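Local structure of citrate lyase, subunit 1 (Methanosaeta concilii, 6HXI) at residues A260-W274 with D297-P309. The protein probably uses ATP to cleave citrate in the presence of coenzyme A, yielding acetyl-CoA and oxaloacetate. Numbering follows the deposited sequence.
Sequences ASLKLTILNPEGRVW and DEMANYGEYSGDP. With NA (sodium ion), chain N; COA (coenzyme A), chain G.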
loop_
_atom_site.group_PDB
_atom_site.type_symbol
_atom_site.label_atom_id
_atom_site.label_comp_id
_atom_site.label_asym_id
_atom_site.label_seq_id
_atom_site.Cartn_x
_atom_site.Cartn_y
_atom_site.Cartn_z
ATOM N N ALA C 260 -35.432 28.140 -8.401
ATOM C CA ALA C 260 -36.623 27.831 -9.212
ATOM C C ALA C 260 -37.839 28.536 -8.610
ATOM O O ALA C 260 -37.795 28.983 -7.464
ATOM C CB ALA C 260 -36.880 26.319 -9.228
ATOM N N SER C 261 -38.929 28.613 -9.386
ATOM C CA SER C 261 -40.170 29.265 -8.973
ATOM C C SER C 261 -41.301 28.254 -8.834
ATOM O O SER C 261 -41.476 27.410 -9.706
ATOM C CB SER C 261 -40.555 30.359 -9.966
ATOM O OG SER C 261 -41.689 31.080 -9.512
ATOM N N LEU C 262 -42.012 28.302 -7.700
ATOM C CA LEU C 262 -43.167 27.473 -7.372
ATOM C C LEU C 262 -44.126 28.456 -6.695
ATOM O O LEU C 262 -43.858 28.914 -5.574
ATOM C CB LEU C 262 -42.812 26.323 -6.383
ATOM C CG LEU C 262 -41.855 25.149 -6.798
ATOM C CD1 LEU C 262 -42.236 24.503 -8.123
ATOM C CD2 LEU C 262 -40.391 25.526 -6.699
ATOM N N LYS C 263 -45.191 28.854 -7.413
ATOM C CA LYS C 263 -46.161 29.832 -6.935
ATOM C C LYS C 263 -47.568 29.274 -7.050
ATOM O O LYS C 263 -47.907 28.682 -8.063
ATOM C CB LYS C 263 -46.023 31.169 -7.705
ATOM C CG LYS C 263 -44.629 31.832 -7.601
ATOM C CD LYS C 263 -44.519 33.213 -8.270
ATOM C CE LYS C 263 -44.800 34.363 -7.311
ATOM N NZ LYS C 263 -45.030 35.664 -8.009
ATOM N N LEU C 264 -48.381 29.432 -6.004
ATOM C CA LEU C 264 -49.775 28.993 -5.988
ATOM C C LEU C 264 -50.664 30.001 -5.256
ATOM O O LEU C 264 -50.366 30.395 -4.129
ATOM C CB LEU C 264 -49.929 27.575 -5.387
ATOM C CG LEU C 264 -51.363 27.073 -5.106
ATOM C CD1 LEU C 264 -52.165 26.865 -6.401
ATOM C CD2 LEU C 264 -51.352 25.815 -4.275
ATOM N N THR C 265 -51.752 30.409 -5.915
ATOM C CA THR C 265 -52.775 31.319 -5.394
ATOM C C THR C 265 -54.132 30.668 -5.658
ATOM O O THR C 265 -54.514 30.487 -6.818
ATOM C CB THR C 265 -52.672 32.724 -6.063
ATOM O OG1 THR C 265 -51.343 33.242 -5.929
ATOM C CG2 THR C 265 -53.691 33.728 -5.510
ATOM N N ILE C 266 -54.861 30.324 -4.595
ATOM C CA ILE C 266 -56.202 29.756 -4.750
ATOM C C ILE C 266 -57.167 30.917 -4.969
ATOM O O ILE C 266 -57.183 31.876 -4.183
ATOM C CB ILE C 266 -56.630 28.828 -3.575
ATOM C CG1 ILE C 266 -55.535 27.792 -3.259
ATOM C CG2 ILE C 266 -57.980 28.142 -3.885
ATOM C CD1 ILE C 266 -55.604 27.220 -1.844
ATOM N N LEU C 267 -57.936 30.845 -6.065
ATOM C CA LEU C 267 -58.913 31.868 -6.434
ATOM C C LEU C 267 -60.309 31.432 -5.994
ATOM O O LEU C 267 -61.089 32.257 -5.511
ATOM C CB LEU C 267 -58.909 32.118 -7.957
ATOM C CG LEU C 267 -57.579 32.434 -8.652
ATOM C CD1 LEU C 267 -57.728 32.395 -10.166
ATOM C CD2 LEU C 267 -57.041 33.784 -8.244
ATOM N N ASN C 268 -60.629 30.137 -6.181
ATOM C CA ASN C 268 -61.931 29.556 -5.859
ATOM C C ASN C 268 -61.748 28.054 -5.535
ATOM O O ASN C 268 -61.567 27.269 -6.465
ATOM C CB ASN C 268 -62.871 29.750 -7.061
ATOM C CG ASN C 268 -64.296 29.248 -6.907
ATOM O OD1 ASN C 268 -64.652 28.499 -5.986
ATOM N ND2 ASN C 268 -65.137 29.623 -7.856
ATOM N N PRO C 269 -61.815 27.626 -4.244
ATOM C CA PRO C 269 -61.669 26.180 -3.932
ATOM C C PRO C 269 -62.693 25.268 -4.632
ATOM O O PRO C 269 -62.351 24.134 -4.992
ATOM C CB PRO C 269 -61.833 26.112 -2.404
ATOM C CG PRO C 269 -61.664 27.499 -1.918
ATOM C CD PRO C 269 -62.052 28.426 -3.023
ATOM N N GLU C 270 -63.934 25.771 -4.850
ATOM C CA GLU C 270 -65.017 25.031 -5.505
ATOM C C GLU C 270 -65.011 25.131 -7.053
ATOM O O GLU C 270 -65.977 24.708 -7.700
ATOM C CB GLU C 270 -66.400 25.431 -4.929
ATOM C CG GLU C 270 -66.526 25.343 -3.412
ATOM C CD GLU C 270 -66.016 24.065 -2.778
ATOM O OE1 GLU C 270 -66.502 22.973 -3.157
ATOM O OE2 GLU C 270 -65.126 24.159 -1.901
ATOM N N GLY C 271 -63.929 25.656 -7.627
ATOM C CA GLY C 271 -63.774 25.779 -9.075
ATOM C C GLY C 271 -63.437 24.455 -9.735
ATOM O O GLY C 271 -62.698 23.648 -9.158
ATOM N N ARG C 272 -63.979 24.213 -10.941
ATOM C CA ARG C 272 -63.735 22.966 -11.669
ATOM C C ARG C 272 -62.536 23.055 -12.653
ATOM O O ARG C 272 -62.134 22.020 -13.188
ATOM C CB ARG C 272 -65.015 22.419 -12.351
ATOM C CG ARG C 272 -65.649 23.298 -13.441
ATOM C CD ARG C 272 -66.880 22.652 -14.085
ATOM N NE ARG C 272 -66.570 21.357 -14.700
ATOM C CZ ARG C 272 -66.128 21.197 -15.945
ATOM N NH1 ARG C 272 -65.967 22.248 -16.741
ATOM N NH2 ARG C 272 -65.845 19.987 -16.404
ATOM N N VAL C 273 -61.941 24.261 -12.858
ATOM C CA VAL C 273 -60.767 24.394 -13.741
ATOM C C VAL C 273 -59.471 24.602 -12.930
ATOM O O VAL C 273 -59.266 25.655 -12.305
ATOM C CB VAL C 273 -60.890 25.434 -14.888
ATOM C CG1 VAL C 273 -59.712 25.316 -15.869
ATOM C CG2 VAL C 273 -62.216 25.312 -15.615
ATOM N N TRP C 274 -58.606 23.600 -12.949
ATOM C CA TRP C 274 -57.335 23.728 -12.251
ATOM C C TRP C 274 -56.198 23.785 -13.258
ATOM O O TRP C 274 -56.290 23.228 -14.369
ATOM C CB TRP C 274 -57.137 22.624 -11.210
ATOM C CG TRP C 274 -58.073 22.726 -10.045
ATOM C CD1 TRP C 274 -59.392 22.376 -10.017
ATOM C CD2 TRP C 274 -57.755 23.205 -8.732
ATOM N NE1 TRP C 274 -59.915 22.603 -8.766
ATOM C CE2 TRP C 274 -58.930 23.105 -7.954
ATOM C CE3 TRP C 274 -56.596 23.731 -8.140
ATOM C CZ2 TRP C 274 -58.979 23.514 -6.621
ATOM C CZ3 TRP C 274 -56.638 24.106 -6.807
ATOM C CH2 TRP C 274 -57.817 24.002 -6.067
ATOM N N ASP C 297 -65.028 32.334 -13.441
ATOM C CA ASP C 297 -65.702 31.818 -12.263
ATOM C C ASP C 297 -65.210 30.404 -11.932
ATOM O O ASP C 297 -64.988 30.100 -10.763
ATOM C CB ASP C 297 -67.226 31.830 -12.480
ATOM C CG ASP C 297 -67.811 33.139 -13.009
ATOM O OD1 ASP C 297 -67.137 34.197 -12.879
ATOM O OD2 ASP C 297 -68.946 33.108 -13.541
ATOM N N GLU C 298 -65.000 29.558 -12.962
ATOM C CA GLU C 298 -64.513 28.196 -12.755
ATOM C C GLU C 298 -62.988 28.103 -12.561
ATOM O O GLU C 298 -62.475 27.019 -12.253
ATOM C CB GLU C 298 -64.998 27.241 -13.850
ATOM C CG GLU C 298 -66.484 26.914 -13.755
ATOM C CD GLU C 298 -67.082 26.502 -12.414
ATOM O OE1 GLU C 298 -66.340 26.014 -11.529
ATOM O OE2 GLU C 298 -68.316 26.647 -12.264
ATOM N N MET C 299 -62.268 29.225 -12.708
ATOM C CA MET C 299 -60.822 29.227 -12.502
ATOM C C MET C 299 -60.511 29.094 -11.022
ATOM O O MET C 299 -60.596 30.064 -10.267
ATOM C CB MET C 299 -60.172 30.457 -13.108
ATOM C CG MET C 299 -59.131 30.094 -14.098
ATOM S SD MET C 299 -58.054 31.484 -14.437
ATOM C CE MET C 299 -59.021 32.331 -15.493
ATOM N N ALA C 300 -60.219 27.862 -10.611
ATOM C CA ALA C 300 -59.952 27.488 -9.232
ATOM C C ALA C 300 -58.655 28.035 -8.636
ATOM O O ALA C 300 -58.549 28.157 -7.405
ATOM C CB ALA C 300 -59.987 25.989 -9.103
ATOM N N ASN C 301 -57.660 28.341 -9.493
ATOM C CA ASN C 301 -56.371 28.841 -9.019
ATOM C C ASN C 301 -55.544 29.510 -10.112
ATOM O O ASN C 301 -55.825 29.339 -11.306
ATOM C CB ASN C 301 -55.538 27.675 -8.449
ATOM C CG ASN C 301 -54.962 26.773 -9.524
ATOM O OD1 ASN C 301 -55.680 26.132 -10.294
ATOM N ND2 ASN C 301 -53.655 26.738 -9.631
ATOM N N TYR C 302 -54.495 30.239 -9.688
ATOM C CA TYR C 302 -53.455 30.802 -10.537
ATOM C C TYR C 302 -52.171 30.252 -9.951
ATOM O O TYR C 302 -51.814 30.570 -8.818
ATOM C CB TYR C 302 -53.411 32.353 -10.616
ATOM C CG TYR C 302 -52.141 32.804 -11.303
ATOM C CD1 TYR C 302 -52.011 32.721 -12.688
ATOM C CD2 TYR C 302 -51.005 33.127 -10.563
ATOM C CE1 TYR C 302 -50.791 32.962 -13.317
ATOM C CE2 TYR C 302 -49.774 33.354 -11.184
ATOM C CZ TYR C 302 -49.682 33.307 -12.565
ATOM O OH TYR C 302 -48.482 33.576 -13.183
ATOM N N GLY C 303 -51.516 29.408 -10.720
ATOM C CA GLY C 303 -50.267 28.765 -10.339
ATOM C C GLY C 303 -49.209 28.909 -11.416
ATOM O O GLY C 303 -49.517 29.220 -12.580
ATOM N N GLU C 304 -47.958 28.634 -11.030
ATOM C CA GLU C 304 -46.780 28.785 -11.874
ATOM C C GLU C 304 -45.594 28.043 -11.243
ATOM O O GLU C 304 -45.373 28.126 -10.037
ATOM C CB GLU C 304 -46.463 30.297 -11.948
ATOM C CG GLU C 304 -45.409 30.716 -12.933
ATOM C CD GLU C 304 -44.027 30.881 -12.336
ATOM O OE1 GLU C 304 -43.781 31.882 -11.624
ATOM O OE2 GLU C 304 -43.183 29.995 -12.583
ATOM N N TYR C 305 -44.848 27.327 -12.070
ATOM C CA TYR C 305 -43.588 26.659 -11.737
ATOM C C TYR C 305 -42.653 26.888 -12.928
ATOM O O TYR C 305 -43.086 26.812 -14.075
ATOM C CB TYR C 305 -43.757 25.164 -11.391
ATOM C CG TYR C 305 -43.983 24.261 -12.580
ATOM C CD1 TYR C 305 -45.261 24.066 -13.100
ATOM C CD2 TYR C 305 -42.924 23.587 -13.180
ATOM C CE1 TYR C 305 -45.473 23.234 -14.195
ATOM C CE2 TYR C 305 -43.120 22.769 -14.289
ATOM C CZ TYR C 305 -44.399 22.586 -14.788
ATOM O OH TYR C 305 -44.588 21.788 -15.881
ATOM N N SER C 306 -41.407 27.253 -12.666
ATOM C CA SER C 306 -40.404 27.508 -13.701
ATOM C C SER C 306 -39.033 27.491 -13.053
ATOM O O SER C 306 -38.916 27.104 -11.902
ATOM C CB SER C 306 -40.662 28.856 -14.371
ATOM O OG SER C 306 -40.640 29.869 -13.382
ATOM N N GLY C 307 -38.016 27.895 -13.788
ATOM C CA GLY C 307 -36.648 27.944 -13.273
ATOM C C GLY C 307 -36.058 26.589 -12.958
ATOM O O GLY C 307 -35.280 26.450 -12.012
ATOM N N ASP C 308 -36.432 25.583 -13.760
ATOM C CA ASP C 308 -35.995 24.181 -13.672
ATOM C C ASP C 308 -36.111 23.572 -12.252
ATOM O O ASP C 308 -35.078 23.233 -11.660
ATOM C CB ASP C 308 -34.586 23.981 -14.260
ATOM C CG ASP C 308 -34.186 22.523 -14.522
ATOM O OD1 ASP C 308 -35.099 21.672 -14.759
ATOM O OD2 ASP C 308 -32.963 22.236 -14.529
ATOM N N PRO C 309 -37.349 23.394 -11.695
ATOM C CA PRO C 309 -37.463 22.749 -10.374
ATOM C C PRO C 309 -37.207 21.246 -10.470
ATOM O O PRO C 309 -37.526 20.647 -11.497
ATOM C CB PRO C 309 -38.907 23.046 -9.949
ATOM C CG PRO C 309 -39.654 23.320 -11.193
ATOM C CD PRO C 309 -38.682 23.743 -12.256
HETATM NA NA NA N . -37.613 30.620 -5.448
HETATM N N1A COA G . -21.379 24.891 1.414
HETATM C C2A COA G . -21.848 26.141 1.485
HETATM N N3A COA G . -22.550 26.827 0.571
HETATM C C4A COA G . -22.710 26.110 -0.552
HETATM C C5A COA G . -22.276 24.815 -0.776
HETATM C C6A COA G . -21.607 24.175 0.287
HETATM N N6A COA G . -21.219 22.901 0.252
HETATM N N7A COA G . -22.531 24.432 -2.083
HETATM C C8A COA G . -23.113 25.479 -2.609
HETATM N N9A COA G . -23.251 26.535 -1.744
HETATM C C1B COA G . -23.817 27.853 -2.026
HETATM C C2B COA G . -23.176 28.613 -3.181
HETATM O O2B COA G . -21.978 29.273 -2.763
HETATM C C3B COA G . -24.297 29.600 -3.519
HETATM O O3B COA G . -24.325 30.719 -2.606
HETATM P P3B COA G . -24.910 32.155 -2.983
HETATM O O7A COA G . -26.292 31.940 -3.500
HETATM O O8A COA G . -24.855 32.953 -1.731
HETATM O O9A COA G . -23.930 32.749 -4.011
HETATM C C4B COA G . -25.582 28.830 -3.191
HETATM O O4B COA G . -25.180 27.710 -2.375
HETATM C C5B COA G . -26.370 28.349 -4.383
HETATM O O5B COA G . -25.439 27.779 -5.323
HETATM P P1A COA G . -25.570 28.057 -6.929
HETATM O O1A COA G . -24.790 27.115 -7.771
HETATM O O2A COA G . -25.329 29.517 -7.278
HETATM O O3A COA G . -27.133 27.745 -7.006
HETATM P P2A COA G . -28.287 27.486 -8.071
HETATM O O4A COA G . -28.368 26.044 -8.375
HETATM O O5A COA G . -29.554 27.965 -7.401
HETATM O O6A COA G . -27.934 28.357 -9.391
HETATM C CBP COA G . -29.242 29.849 -10.810
HETATM C CCP COA G . -28.372 29.718 -9.554
HETATM C CDP COA G . -29.654 31.321 -10.954
HETATM C CEP COA G . -28.475 29.410 -12.072
HETATM C CAP COA G . -30.499 28.952 -10.637
HETATM O OAP COA G . -31.083 29.125 -9.359
HETATM C C9P COA G . -31.579 29.076 -11.705
HETATM O O9P COA G . -31.454 28.482 -12.778
HETATM N N8P COA G . -32.644 29.837 -11.402
HETATM C C7P COA G . -33.706 30.126 -12.356
HETATM C C6P COA G . -33.760 31.589 -12.702
HETATM C C5P COA G . -34.920 31.921 -13.610
HETATM O O5P COA G . -35.958 31.263 -13.573
HETATM N N4P COA G . -34.739 32.938 -14.452
HETATM C C3P COA G . -35.718 33.314 -15.463
HETATM C C2P COA G . -35.636 32.452 -16.707
HETATM S S1P COA G . -36.777 33.211 -17.897
#
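Ala300 packs its methyl over one face of the Trp274 indole, a CH-pi contact with CB 3.4 Å from the centroid of the five-membered ring; the small methyl suits this close approach. Trp274 has CG anti to its own carbonyl carbon (chi1 -68°), which brings the indole beside Ala300 and Asn301, whose OD1 comes 3.4 Å from CE3 and accepts a hydrogen bond from Thr275 N. Were Trp274 replaced by an alanine, a gap would probably open against the Ala300 methyl, and Gly271 O would lose its weak bond from the indole NE1. Ala300 O, in turn, takes both Leu267 N and Asn268 N from one face of its plane, fixing the start of the Asn268-Gly271 type I turn. Gly271 completes this tight cluster, since a CB there would clash with Ala300 CA.

The looser, solvent side lies at exposed Glu270 and Asp297. Even so, Asn268 ND2 reaches Asp297 O (2.9 Å), and Arg272 N meets Glu298 OE1 on its anti side (3.0 Å).

Beyond, strands 261-266 and 301-306 pair antiparallel as a two-stranded sheet, although strand 273-275 and helix 280-292 intervene in sequence. At its far end Glu304 accepts Ser261 OG at OE1 (3.1 Å) and Ser306 OG at OE2 (2.7 Å), so two small hydroxyls hold the carboxylate; Ala260 O binds sodium and Gly307 approaches coenzyme A. Helix 280-292 packs against Met299 and Tyr302, helix 311-325 against Ile266 and Trp274, while backbone bonds from Arg272 and Trp274 join strand 334-338 of the parallel sheet and Val273 packs on Leu337.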